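Hypothetical protein BVU_2266 (Bacteroides vulgatus, PDB 3TZG) is of unknown function but folds as a porin-like antiparallel beta barrel, a shape consistent with a protein of the bacterial outer membrane. Local coordinates at residues A[31-36]-A[42-47]; A[172-177]-A[242-247]; A[220-223]-A[228-231]. All coordinates share one frame; numbering follows the deposited sequence.

From the N terminus, interaction 1 comes first: it closes the short hairpin of strands 34-37 and 40-45 near one end of the barrel. Much later the chain passes through 172-177, a turn just before helix 181-188, and returns 65 residues on at 242-247, part of strand 239-247; interaction 2 joins these, tying an inner segment to the wall. Within that long loop the hairpin of strands 213-224 and 227-235 forms, closed by interaction 3. Interactions 2 and 3 touch, because strands 227-235 and 239-247 are neighbours: I244 O lies 2.8 Å from I231 N, a probable hydrogen bond. Interaction 1 stands apart, its centre about 22 Å from that of interaction 2 and about 27 Å from that of interaction 3.

Interaction 1 (A[31-36]-A[42-47]); sequences DGKIIK and VRYEGD
The ring of Y44 has the K33 side chain over one face and the carbonyl oxygen of I34 in its plane at the edge. The setting is a beta hairpin of the porin-like barrel, in which strand 34-37 turns back as strand 40-45. The K33 methylene CD sits over the middle of the ring, 4.2 Å from its centroid and only 6° off the normal, a CH-pi contact. Beyond it the lysine chain bends at its last two torsions, which brings NZ back to an off-centre cation-pi position over the same ring, 4.4 Å from the centroid. Lysine suits this place because its long aliphatic part can lie on an aromatic face while its charge is answered by a salt bridge to D29. At the ring's edge, CG2 of I35 approaches CE1 at 4.3 Å.

V42 lies against the main-chain carbonyl of I34. Its CB comes within 3.4 Å of I34 O, and its CG2 meets CG2 of I34 at 4.2 Å. Two branched aliphatic residues fit this buried side, where I34 also packs on L26 and Y28, and V42 on I49 and I51. The short segments 34-36 and 42-45 run at 128° to each other, well off antiparallel. On the other side of 34-36, toward strand 23-28, I35 and K36 both face E27 in a classic beta bulge. V42 N gives a nearly straight bond to I35 O at 3.1 Å.

With CG of Y44 anti to its carbonyl carbon (chi1 -51°), the ring reaches the chain at 33-34, where Y44 OH donates to I34 O over 2.7 Å, in the carbonyl plane and on a lone pair.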
ATOM      1  N   ASP A  31     -11.719 -16.385  12.858  1.00 81.79           N
ATOM      2  CA  ASP A  31     -12.550 -15.185  12.751  1.00 80.46           C
ATOM      3  C   ASP A  31     -12.420 -14.494  11.393  1.00 80.09           C
ATOM      4  O   ASP A  31     -13.186 -13.570  11.124  1.00 79.31           O
ATOM      5  CB  ASP A  31     -12.188 -14.193  13.860  1.00 82.82           C
ATOM      6  CG  ASP A  31     -12.619 -14.670  15.230  1.00102.15           C
ATOM      7  OD1 ASP A  31     -13.696 -15.302  15.329  1.00104.82           O
ATOM      8  OD2 ASP A  31     -11.904 -14.378  16.210  1.00112.75           O
ATOM      9  N   GLY A  32     -11.495 -14.951  10.554  1.00 74.32           N
ATOM     10  CA  GLY A  32     -11.266 -14.372   9.235  1.00 71.21           C
ATOM     11  C   GLY A  32     -10.114 -13.390   9.194  1.00 72.34           C
ATOM     12  O   GLY A  32      -9.839 -12.799   8.140  1.00 72.61           O
ATOM     13  N   LYS A  33      -9.428 -13.207  10.341  1.00 65.71           N
ATOM     14  CA  LYS A  33      -8.282 -12.303  10.447  1.00 62.35           C
ATOM     15  C   LYS A  33      -7.076 -12.938   9.772  1.00 65.84           C
ATOM     16  O   LYS A  33      -6.880 -14.139   9.923  1.00 67.39           O
ATOM     17  CB  LYS A  33      -7.988 -11.960  11.915  1.00 64.14           C
ATOM     18  CG  LYS A  33      -9.111 -11.153  12.573  1.00 68.14           C
ATOM     19  CD  LYS A  33      -8.776 -10.567  13.962  1.00 72.13           C
ATOM     20  CE  LYS A  33      -8.979 -11.519  15.124  1.00 76.52           C
ATOM     21  NZ  LYS A  33      -7.855 -12.464  15.262  1.00 81.02           N
ATOM     22  N   ILE A  34      -6.307 -12.161   8.978  1.00 60.43           N
ATOM     23  CA  ILE A  34      -5.115 -12.671   8.271  1.00 59.13           C
ATOM     24  C   ILE A  34      -4.055 -12.944   9.314  1.00 63.22           C
ATOM     25  O   ILE A  34      -3.815 -12.100  10.179  1.00 63.36           O
ATOM     26  CB  ILE A  34      -4.598 -11.721   7.128  1.00 59.89           C
ATOM     27  CG1 ILE A  34      -3.549 -12.438   6.231  1.00 60.03           C
ATOM     28  CG2 ILE A  34      -4.110 -10.351   7.661  1.00 57.41           C
ATOM     29  CD1 ILE A  34      -3.145 -11.748   4.968  1.00 56.71           C
ATOM     30  N   ILE A  35      -3.471 -14.141   9.285  1.00 59.99           N
ATOM     31  CA  ILE A  35      -2.467 -14.477  10.287  1.00 60.55           C
ATOM     32  C   ILE A  35      -1.148 -14.789   9.588  1.00 63.13           C
ATOM     33  O   ILE A  35      -0.125 -14.918  10.264  1.00 64.21           O
ATOM     34  CB  ILE A  35      -2.920 -15.609  11.243  1.00 66.14           C
ATOM     35  CG1 ILE A  35      -3.422 -16.851  10.496  1.00 66.98           C
ATOM     36  CG2 ILE A  35      -3.988 -15.070  12.213  1.00 68.77           C
ATOM     37  CD1 ILE A  35      -3.573 -18.042  11.358  1.00 73.52           C
ATOM     38  N   LYS A  36      -1.159 -14.824   8.239  1.00 57.84           N
ATOM     39  CA  LYS A  36       0.032 -15.056   7.424  1.00 57.36           C
ATOM     40  C   LYS A  36      -0.163 -14.569   5.978  1.00 59.49           C
ATOM     41  O   LYS A  36      -1.168 -14.913   5.366  1.00 60.88           O
ATOM     42  CB  LYS A  36       0.422 -16.545   7.421  1.00 61.66           C
ATOM     43  CG  LYS A  36       1.875 -16.723   7.835  1.00 75.56           C
ATOM     44  CD  LYS A  36       2.396 -18.106   7.589  1.00 85.52           C
ATOM     45  CE  LYS A  36       3.880 -18.139   7.804  1.00 97.08           C
ATOM     46  NZ  LYS A  36       4.446 -19.497   7.587  1.00111.81           N
ATOM     47  N   VAL A  42       1.156 -12.144  10.846  1.00 56.26           N
ATOM     48  CA  VAL A  42       0.383 -11.010  11.358  1.00 54.31           C
ATOM     49  C   VAL A  42      -0.160 -11.411  12.748  1.00 62.37           C
ATOM     50  O   VAL A  42      -0.975 -12.340  12.832  1.00 64.31           O
ATOM     51  CB  VAL A  42      -0.741 -10.596  10.360  1.00 55.01           C
ATOM     52  CG1 VAL A  42      -1.604  -9.473  10.926  1.00 53.85           C
ATOM     53  CG2 VAL A  42      -0.176 -10.209   8.992  1.00 52.29           C
ATOM     54  N   ARG A  43       0.323 -10.762  13.832  1.00 59.49           N
ATOM     55  CA  ARG A  43      -0.131 -11.071  15.194  1.00 61.89           C
ATOM     56  C   ARG A  43      -1.047  -9.986  15.736  1.00 68.25           C
ATOM     57  O   ARG A  43      -0.871  -8.815  15.401  1.00 66.70           O
ATOM     58  CB  ARG A  43       1.048 -11.254  16.155  1.00 64.23           C
ATOM     59  CG  ARG A  43       2.001 -12.382  15.804  1.00 78.51           C
ATOM     60  CD  ARG A  43       3.258 -12.312  16.653  1.00102.16           C
ATOM     61  NE  ARG A  43       4.345 -13.083  16.045  1.00127.58           N
ATOM     62  CZ  ARG A  43       5.234 -12.591  15.183  1.00148.26           C
ATOM     63  NH1 ARG A  43       5.190 -11.307  14.832  1.00134.95           N
ATOM     64  NH2 ARG A  43       6.174 -13.376  14.669  1.00136.35           N
ATOM     65  N   TYR A  44      -2.009 -10.365  16.600  1.00 68.26           N
ATOM     66  CA  TYR A  44      -2.954  -9.420  17.210  1.00 67.65           C
ATOM     67  C   TYR A  44      -2.892  -9.546  18.736  1.00 72.99           C
ATOM     68  O   TYR A  44      -3.292 -10.569  19.302  1.00 73.22           O
ATOM     69  CB  TYR A  44      -4.389  -9.644  16.698  1.00 68.28           C
ATOM     70  CG  TYR A  44      -4.531  -9.686  15.193  1.00 67.52           C
ATOM     71  CD1 TYR A  44      -4.335 -10.870  14.489  1.00 69.31           C
ATOM     72  CD2 TYR A  44      -4.938  -8.564  14.479  1.00 66.54           C
ATOM     73  CE1 TYR A  44      -4.472 -10.922  13.105  1.00 66.95           C
ATOM     74  CE2 TYR A  44      -5.098  -8.608  13.095  1.00 65.74           C
ATOM     75  CZ  TYR A  44      -4.867  -9.794  12.414  1.00 68.81           C
ATOM     76  OH  TYR A  44      -5.009  -9.861  11.051  1.00 64.16           O
ATOM     77  N   GLU A  45      -2.360  -8.502  19.385  1.00 70.14           N
ATOM     78  CA  GLU A  45      -2.178  -8.426  20.828  1.00 72.51           C
ATOM     79  C   GLU A  45      -2.734  -7.109  21.337  1.00 77.48           C
ATOM     80  O   GLU A  45      -2.119  -6.061  21.128  1.00 74.90           O
ATOM     81  CB  GLU A  45      -0.687  -8.586  21.195  1.00 74.37           C
ATOM     82  N   GLY A  46      -3.913  -7.181  21.968  1.00 77.54           N
ATOM     83  CA  GLY A  46      -4.632  -6.045  22.544  1.00 77.70           C
ATOM     84  C   GLY A  46      -5.010  -5.029  21.492  1.00 80.73           C
ATOM     85  O   GLY A  46      -5.706  -5.363  20.525  1.00 80.16           O
ATOM     86  N   ASP A  47      -4.471  -3.802  21.643  1.00 76.60           N
ATOM     87  CA  ASP A  47      -4.647  -2.666  20.735  1.00 73.91           C
ATOM     88  C   ASP A  47      -3.549  -2.618  19.643  1.00 71.90           C
ATOM     89  O   ASP A  47      -3.476  -1.633  18.907  1.00 69.20           O
ATOM     90  CB  ASP A  47      -4.645  -1.353  21.536  1.00 76.67           C
ATOM     91  CG  ASP A  47      -5.948  -1.096  22.272  1.00 95.43           C
ATOM     92  OD1 ASP A  47      -6.993  -0.910  21.590  1.00 96.90           O
ATOM     93  OD2 ASP A  47      -5.919  -1.022  23.524  1.00104.82           O
TER

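Interaction 2 (A[172-177]-A[242-247]); sequences QAYVID and SRIDLS
Y174 and I244 form the close part of this contact. CG2 of I244 sits over one face of the Y174 ring, shifted toward the rim and 4.2 Å from the centroid, a CH-pi contact. CG1 and CD1 of the isoleucine meet the ring atom CD1, CG1 at 3.9 Å, so both branches touch the same side of the tyrosine. The CG of Y174 is anti to its carbonyl carbon (chi1 -73°), which sends the ring from the 3-10 turn across to the strand.

L246 packs more loosely: its CD2 only reaches CE2 of the ring at 4.3 Å. On strand 242-247 the residues alternate, apolar I244 and L246 turned to the tyrosine, while R243 and D245 lie on the partly exposed other side, joined by a salt bridge whose NE to OD2 hydrogen bond, at 3.4 Å, is weak. Tyrosine suits the junction because its ring joins the apolar packing while its hydroxyl bonds to that of Y37.

The contact thus sets the turn at 172-174 against the wall: V13 of strand 12-15 touches both Y174 and I244, L246 leans on I231 of strand 227-235, and F184 of helix 181-188 meets the tyrosine ring edge-to-face.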
ATOM      1  N   GLN A 172      -7.102  -2.379  -3.732  1.00 44.80           N
ATOM      2  CA  GLN A 172      -6.583  -1.076  -4.202  1.00 43.16           C
ATOM      3  C   GLN A 172      -5.137  -0.920  -3.815  1.00 48.16           C
ATOM      4  O   GLN A 172      -4.391  -0.187  -4.474  1.00 47.35           O
ATOM      5  CB  GLN A 172      -7.365   0.101  -3.618  1.00 44.70           C
ATOM      6  CG  GLN A 172      -8.856   0.078  -3.868  1.00 86.26           C
ATOM      7  CD  GLN A 172      -9.604   1.028  -2.959  1.00119.54           C
ATOM      8  OE1 GLN A 172      -9.019   1.915  -2.295  1.00109.09           O
ATOM      9  NE2 GLN A 172     -10.927   0.838  -2.895  1.00118.91           N
ATOM     10  N   ALA A 173      -4.731  -1.612  -2.710  1.00 44.05           N
ATOM     11  CA  ALA A 173      -3.358  -1.590  -2.198  1.00 42.24           C
ATOM     12  C   ALA A 173      -2.366  -2.074  -3.250  1.00 45.10           C
ATOM     13  O   ALA A 173      -1.192  -1.736  -3.179  1.00 45.34           O
ATOM     14  CB  ALA A 173      -3.257  -2.454  -0.956  1.00 43.38           C
ATOM     15  N   TYR A 174      -2.827  -2.867  -4.228  1.00 41.14           N
ATOM     16  CA  TYR A 174      -1.948  -3.379  -5.263  1.00 40.27           C
ATOM     17  C   TYR A 174      -1.750  -2.354  -6.379  1.00 45.16           C
ATOM     18  O   TYR A 174      -0.855  -2.576  -7.198  1.00 47.92           O
ATOM     19  CB  TYR A 174      -2.475  -4.709  -5.828  1.00 41.09           C
ATOM     20  CG  TYR A 174      -2.302  -5.873  -4.870  1.00 40.14           C
ATOM     21  CD1 TYR A 174      -1.043  -6.407  -4.611  1.00 41.01           C
ATOM     22  CD2 TYR A 174      -3.390  -6.410  -4.189  1.00 40.53           C
ATOM     23  CE1 TYR A 174      -0.866  -7.432  -3.685  1.00 40.84           C
ATOM     24  CE2 TYR A 174      -3.226  -7.436  -3.256  1.00 41.79           C
ATOM     25  CZ  TYR A 174      -1.961  -7.948  -3.009  1.00 48.66           C
ATOM     26  OH  TYR A 174      -1.767  -8.996  -2.124  1.00 49.87           O
ATOM     27  N   VAL A 175      -2.512  -1.218  -6.396  1.00 39.33           N
ATOM     28  CA  VAL A 175      -2.371  -0.192  -7.451  1.00 37.98           C
ATOM     29  C   VAL A 175      -2.181   1.259  -6.914  1.00 43.39           C
ATOM     30  O   VAL A 175      -1.697   2.117  -7.664  1.00 44.08           O
ATOM     31  CB  VAL A 175      -3.565  -0.186  -8.423  1.00 41.46           C
ATOM     32  CG1 VAL A 175      -3.675  -1.497  -9.180  1.00 41.70           C
ATOM     33  CG2 VAL A 175      -4.882   0.157  -7.731  1.00 41.69           C
ATOM     34  N   ILE A 176      -2.593   1.558  -5.675  1.00 41.36           N
ATOM     35  CA  ILE A 176      -2.493   2.957  -5.201  1.00 41.64           C
ATOM     36  C   ILE A 176      -1.063   3.273  -4.710  1.00 49.58           C
ATOM     37  O   ILE A 176      -0.202   2.378  -4.613  1.00 49.31           O
ATOM     38  CB  ILE A 176      -3.548   3.358  -4.145  1.00 42.46           C
ATOM     39  CG1 ILE A 176      -3.291   2.668  -2.796  1.00 41.01           C
ATOM     40  CG2 ILE A 176      -4.953   3.070  -4.742  1.00 42.02           C
ATOM     41  CD1 ILE A 176      -4.243   2.968  -1.706  1.00 44.18           C
ATOM     42  N   ASP A 177      -0.826   4.601  -4.526  1.00 47.89           N
ATOM     43  CA  ASP A 177       0.411   5.297  -4.158  1.00 48.23           C
ATOM     44  C   ASP A 177       0.605   5.316  -2.673  1.00 52.67           C
ATOM     45  O   ASP A 177      -0.185   5.946  -1.981  1.00 54.84           O
ATOM     46  CB  ASP A 177       0.300   6.745  -4.666  1.00 51.15           C
ATOM     47  CG  ASP A 177       1.576   7.361  -5.163  1.00 76.22           C
ATOM     48  OD1 ASP A 177       1.890   7.181  -6.361  1.00 81.75           O
ATOM     49  OD2 ASP A 177       2.229   8.076  -4.382  1.00 85.11           O
ATOM     50  N   SER A 242       3.419  -4.042 -13.904  1.00 48.10           N
ATOM     51  CA  SER A 242       3.176  -4.979 -12.792  1.00 46.45           C
ATOM     52  C   SER A 242       2.033  -5.927 -13.117  1.00 51.93           C
ATOM     53  O   SER A 242       1.069  -5.550 -13.790  1.00 53.34           O
ATOM     54  CB  SER A 242       2.880  -4.254 -11.486  1.00 45.41           C
ATOM     55  OG  SER A 242       1.549  -3.778 -11.451  1.00 55.80           O
ATOM     56  N   ARG A 243       2.136  -7.152 -12.615  1.00 47.93           N
ATOM     57  CA  ARG A 243       1.108  -8.173 -12.757  1.00 47.54           C
ATOM     58  C   ARG A 243       1.001  -8.961 -11.438  1.00 51.68           C
ATOM     59  O   ARG A 243       1.967  -9.582 -11.002  1.00 51.39           O
ATOM     60  CB  ARG A 243       1.395  -9.087 -13.957  1.00 45.91           C
ATOM     61  CG  ARG A 243       0.349 -10.158 -14.187  1.00 48.07           C
ATOM     62  CD  ARG A 243       0.842 -11.053 -15.280  1.00 67.74           C
ATOM     63  NE  ARG A 243       0.163 -12.332 -15.336  1.00 93.53           N
ATOM     64  CZ  ARG A 243       0.291 -13.181 -16.342  1.00111.72           C
ATOM     65  NH1 ARG A 243       1.026 -12.861 -17.402  1.00102.16           N
ATOM     66  NH2 ARG A 243      -0.371 -14.329 -16.331  1.00 99.81           N
ATOM     67  N   ILE A 244      -0.174  -8.910 -10.816  1.00 48.49           N
ATOM     68  CA  ILE A 244      -0.481  -9.652  -9.599  1.00 49.25           C
ATOM     69  C   ILE A 244      -1.588 -10.629  -9.920  1.00 53.67           C
ATOM     70  O   ILE A 244      -2.627 -10.229 -10.436  1.00 53.86           O
ATOM     71  CB  ILE A 244      -0.842  -8.715  -8.412  1.00 51.60           C
ATOM     72  CG1 ILE A 244       0.412  -7.934  -7.939  1.00 51.70           C
ATOM     73  CG2 ILE A 244      -1.472  -9.481  -7.241  1.00 50.95           C
ATOM     74  CD1 ILE A 244       0.385  -6.494  -8.352  1.00 66.78           C
ATOM     75  N   ASP A 245      -1.347 -11.911  -9.667  1.00 52.18           N
ATOM     76  CA  ASP A 245      -2.349 -12.958  -9.883  1.00 53.54           C
ATOM     77  C   ASP A 245      -2.909 -13.372  -8.520  1.00 55.68           C
ATOM     78  O   ASP A 245      -2.141 -13.487  -7.567  1.00 57.39           O
ATOM     79  CB  ASP A 245      -1.751 -14.144 -10.661  1.00 57.82           C
ATOM     80  CG  ASP A 245      -1.543 -13.901 -12.156  1.00 80.89           C
ATOM     81  OD1 ASP A 245      -2.441 -13.325 -12.795  1.00 82.10           O
ATOM     82  OD2 ASP A 245      -0.550 -14.415 -12.708  1.00 95.84           O
ATOM     83  N   LEU A 246      -4.236 -13.503  -8.396  1.00 49.15           N
ATOM     84  CA  LEU A 246      -4.865 -13.834  -7.115  1.00 49.35           C
ATOM     85  C   LEU A 246      -5.782 -15.047  -7.214  1.00 59.11           C
ATOM     86  O   LEU A 246      -6.483 -15.243  -8.225  1.00 61.18           O
ATOM     87  CB  LEU A 246      -5.680 -12.646  -6.566  1.00 47.98           C
ATOM     88  CG  LEU A 246      -4.941 -11.334  -6.329  1.00 49.87           C
ATOM     89  CD1 LEU A 246      -5.167 -10.386  -7.479  1.00 48.98           C
ATOM     90  CD2 LEU A 246      -5.445 -10.675  -5.106  1.00 50.45           C
ATOM     91  N   SER A 247      -5.800 -15.856  -6.143  1.00 56.76           N
ATOM     92  CA  SER A 247      -6.637 -17.054  -6.056  1.00 56.93           C
ATOM     93  C   SER A 247      -7.548 -16.950  -4.851  1.00 61.34           C
ATOM     94  O   SER A 247      -7.154 -16.397  -3.819  1.00 60.11           O
ATOM     95  CB  SER A 247      -5.776 -18.309  -5.981  1.00 58.60           C
ATOM     96  OG  SER A 247      -6.569 -19.475  -5.846  1.00 66.55           O
TER

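Interaction 3 (A[220-223]-A[228-231]); sequences NYRL and PVRI
A classic beta bulge marks this contact in the hairpin of strands 213-224 and 227-235, where V229 and R230 both face R222. The carbonyl of R222 accepts from V229 N at 2.9 Å and more weakly from R230 N at 3.3 Å. In return, R222 N donates to R230 O at 3.1 Å. P228, which has no N-H to give, fits the non-hydrogen-bonded pair with L223; there CD2 of the leucine lies against the proline ring, 3.7 Å from CG.

On that same face of the sheet, CE1 of Y221 meets CG2 of I231 at 3.6 Å, with CG1 of the isoleucine near the plane of the ring at its edge. The tyrosine hydroxyl bonds to the carbonyl of P201, so its polar end is satisfied while its ring packs beside the aliphatic side chain.

The opposite face belongs to R222 and R230, whose side chains run alongside each other in the same direction. Both bend at chi3 (53° in R222, -87° in R230), and this lays one guanidinium flat on the other, centres 3.7 Å apart and planes at 14°. NH1 of R230 lies over the centre of the R222 group.

Face-on stacking leaves the N-H groups pointing outward in their planes, where they can meet acceptors. The two positive charges should nevertheless repel, and R243 brings a third close to R230; the long, weak ion pairs of R230 with E232 and D245 probably offset part of that cost.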
ATOM      1  N   ASN A 220      -5.559  -2.834 -15.610  1.00 35.92           N
ATOM      2  CA  ASN A 220      -6.369  -3.832 -16.281  1.00 37.19           C
ATOM      3  C   ASN A 220      -6.676  -5.023 -15.318  1.00 43.12           C
ATOM      4  O   ASN A 220      -5.760  -5.638 -14.741  1.00 41.60           O
ATOM      5  CB  ASN A 220      -5.656  -4.304 -17.559  1.00 41.77           C
ATOM      6  CG  ASN A 220      -6.489  -5.261 -18.342  1.00 65.77           C
ATOM      7  OD1 ASN A 220      -7.561  -4.902 -18.845  1.00 80.96           O
ATOM      8  ND2 ASN A 220      -6.080  -6.515 -18.357  1.00 39.68           N
ATOM      9  N   TYR A 221      -7.983  -5.334 -15.158  1.00 40.94           N
ATOM     10  CA  TYR A 221      -8.404  -6.373 -14.245  1.00 40.68           C
ATOM     11  C   TYR A 221      -9.184  -7.467 -14.935  1.00 47.71           C
ATOM     12  O   TYR A 221     -10.176  -7.158 -15.601  1.00 51.31           O
ATOM     13  CB  TYR A 221      -9.289  -5.775 -13.132  1.00 40.71           C
ATOM     14  CG  TYR A 221      -8.764  -4.517 -12.500  1.00 42.02           C
ATOM     15  CD1 TYR A 221      -7.869  -4.571 -11.433  1.00 43.98           C
ATOM     16  CD2 TYR A 221      -9.184  -3.265 -12.941  1.00 42.83           C
ATOM     17  CE1 TYR A 221      -7.375  -3.410 -10.844  1.00 43.80           C
ATOM     18  CE2 TYR A 221      -8.701  -2.096 -12.359  1.00 43.31           C
ATOM     19  CZ  TYR A 221      -7.796  -2.175 -11.307  1.00 49.48           C
ATOM     20  OH  TYR A 221      -7.299  -1.041 -10.725  1.00 47.28           O
ATOM     21  N   ARG A 222      -8.810  -8.733 -14.744  1.00 44.12           N
ATOM     22  CA  ARG A 222      -9.660  -9.827 -15.219  1.00 46.45           C
ATOM     23  C   ARG A 222     -10.340 -10.412 -14.007  1.00 52.25           C
ATOM     24  O   ARG A 222      -9.686 -10.670 -12.982  1.00 50.88           O
ATOM     25  CB  ARG A 222      -8.978 -10.890 -16.079  1.00 48.46           C
ATOM     26  CG  ARG A 222      -7.700 -11.488 -15.582  1.00 52.33           C
ATOM     27  CD  ARG A 222      -7.089 -12.342 -16.689  1.00 61.90           C
ATOM     28  NE  ARG A 222      -6.943 -11.610 -17.957  1.00 59.38           N
ATOM     29  CZ  ARG A 222      -6.413 -12.136 -19.060  1.00 72.26           C
ATOM     30  NH1 ARG A 222      -5.946 -13.384 -19.053  1.00 55.85           N
ATOM     31  NH2 ARG A 222      -6.338 -11.414 -20.180  1.00 46.20           N
ATOM     32  N   LEU A 223     -11.683 -10.484 -14.094  1.00 51.40           N
ATOM     33  CA  LEU A 223     -12.577 -10.869 -13.008  1.00 52.91           C
ATOM     34  C   LEU A 223     -13.185 -12.236 -13.233  1.00 57.63           C
ATOM     35  O   LEU A 223     -13.708 -12.519 -14.311  1.00 57.91           O
ATOM     36  CB  LEU A 223     -13.701  -9.823 -12.869  1.00 53.73           C
ATOM     37  CG  LEU A 223     -13.285  -8.370 -12.578  1.00 59.18           C
ATOM     38  CD1 LEU A 223     -14.324  -7.424 -13.080  1.00 60.72           C
ATOM     39  CD2 LEU A 223     -13.042  -8.119 -11.099  1.00 61.87           C
ATOM     40  N   PRO A 228     -11.407 -10.158  -8.581  1.00 53.01           N
ATOM     41  CA  PRO A 228     -10.255  -9.922  -9.463  1.00 50.99           C
ATOM     42  C   PRO A 228      -9.203 -11.022  -9.310  1.00 54.95           C
ATOM     43  O   PRO A 228      -8.612 -11.190  -8.226  1.00 55.33           O
ATOM     44  CB  PRO A 228      -9.724  -8.565  -8.996  1.00 50.56           C
ATOM     45  CG  PRO A 228     -10.747  -8.000  -8.136  1.00 55.14           C
ATOM     46  CD  PRO A 228     -11.476  -9.137  -7.521  1.00 52.97           C
ATOM     47  N   VAL A 229      -8.975 -11.775 -10.399  1.00 48.92           N
ATOM     48  CA  VAL A 229      -8.019 -12.888 -10.378  1.00 48.00           C
ATOM     49  C   VAL A 229      -6.703 -12.458 -11.039  1.00 51.47           C
ATOM     50  O   VAL A 229      -5.715 -13.187 -10.950  1.00 51.14           O
ATOM     51  CB  VAL A 229      -8.572 -14.193 -10.993  1.00 51.40           C
ATOM     52  CG1 VAL A 229      -9.582 -14.813 -10.052  1.00 51.74           C
ATOM     53  CG2 VAL A 229      -9.183 -13.978 -12.374  1.00 50.90           C
ATOM     54  N   ARG A 230      -6.678 -11.259 -11.655  1.00 47.32           N
ATOM     55  CA  ARG A 230      -5.456 -10.682 -12.210  1.00 46.15           C
ATOM     56  C   ARG A 230      -5.537  -9.151 -12.209  1.00 47.57           C
ATOM     57  O   ARG A 230      -6.498  -8.573 -12.731  1.00 46.45           O
ATOM     58  CB  ARG A 230      -5.136 -11.190 -13.627  1.00 45.68           C
ATOM     59  CG  ARG A 230      -3.761 -10.725 -14.067  1.00 54.32           C
ATOM     60  CD  ARG A 230      -3.614 -10.614 -15.539  1.00 52.81           C
ATOM     61  NE  ARG A 230      -3.217 -11.867 -16.165  1.00 65.28           N
ATOM     62  CZ  ARG A 230      -3.095 -12.021 -17.485  1.00 85.66           C
ATOM     63  NH1 ARG A 230      -3.387 -11.005 -18.317  1.00 49.65           N
ATOM     64  NH2 ARG A 230      -2.740 -13.199 -17.991  1.00 74.09           N
ATOM     65  N   ILE A 231      -4.502  -8.510 -11.649  1.00 43.38           N
ATOM     66  CA  ILE A 231      -4.343  -7.052 -11.613  1.00 42.66           C
ATOM     67  C   ILE A 231      -3.107  -6.696 -12.426  1.00 48.30           C
ATOM     68  O   ILE A 231      -2.034  -7.226 -12.154  1.00 50.49           O
ATOM     69  CB  ILE A 231      -4.270  -6.482 -10.171  1.00 44.86           C
ATOM     70  CG1 ILE A 231      -5.497  -6.927  -9.310  1.00 44.04           C
ATOM     71  CG2 ILE A 231      -4.148  -4.955 -10.227  1.00 44.72           C
ATOM     72  CD1 ILE A 231      -5.461  -6.514  -7.872  1.00 38.95           C
TER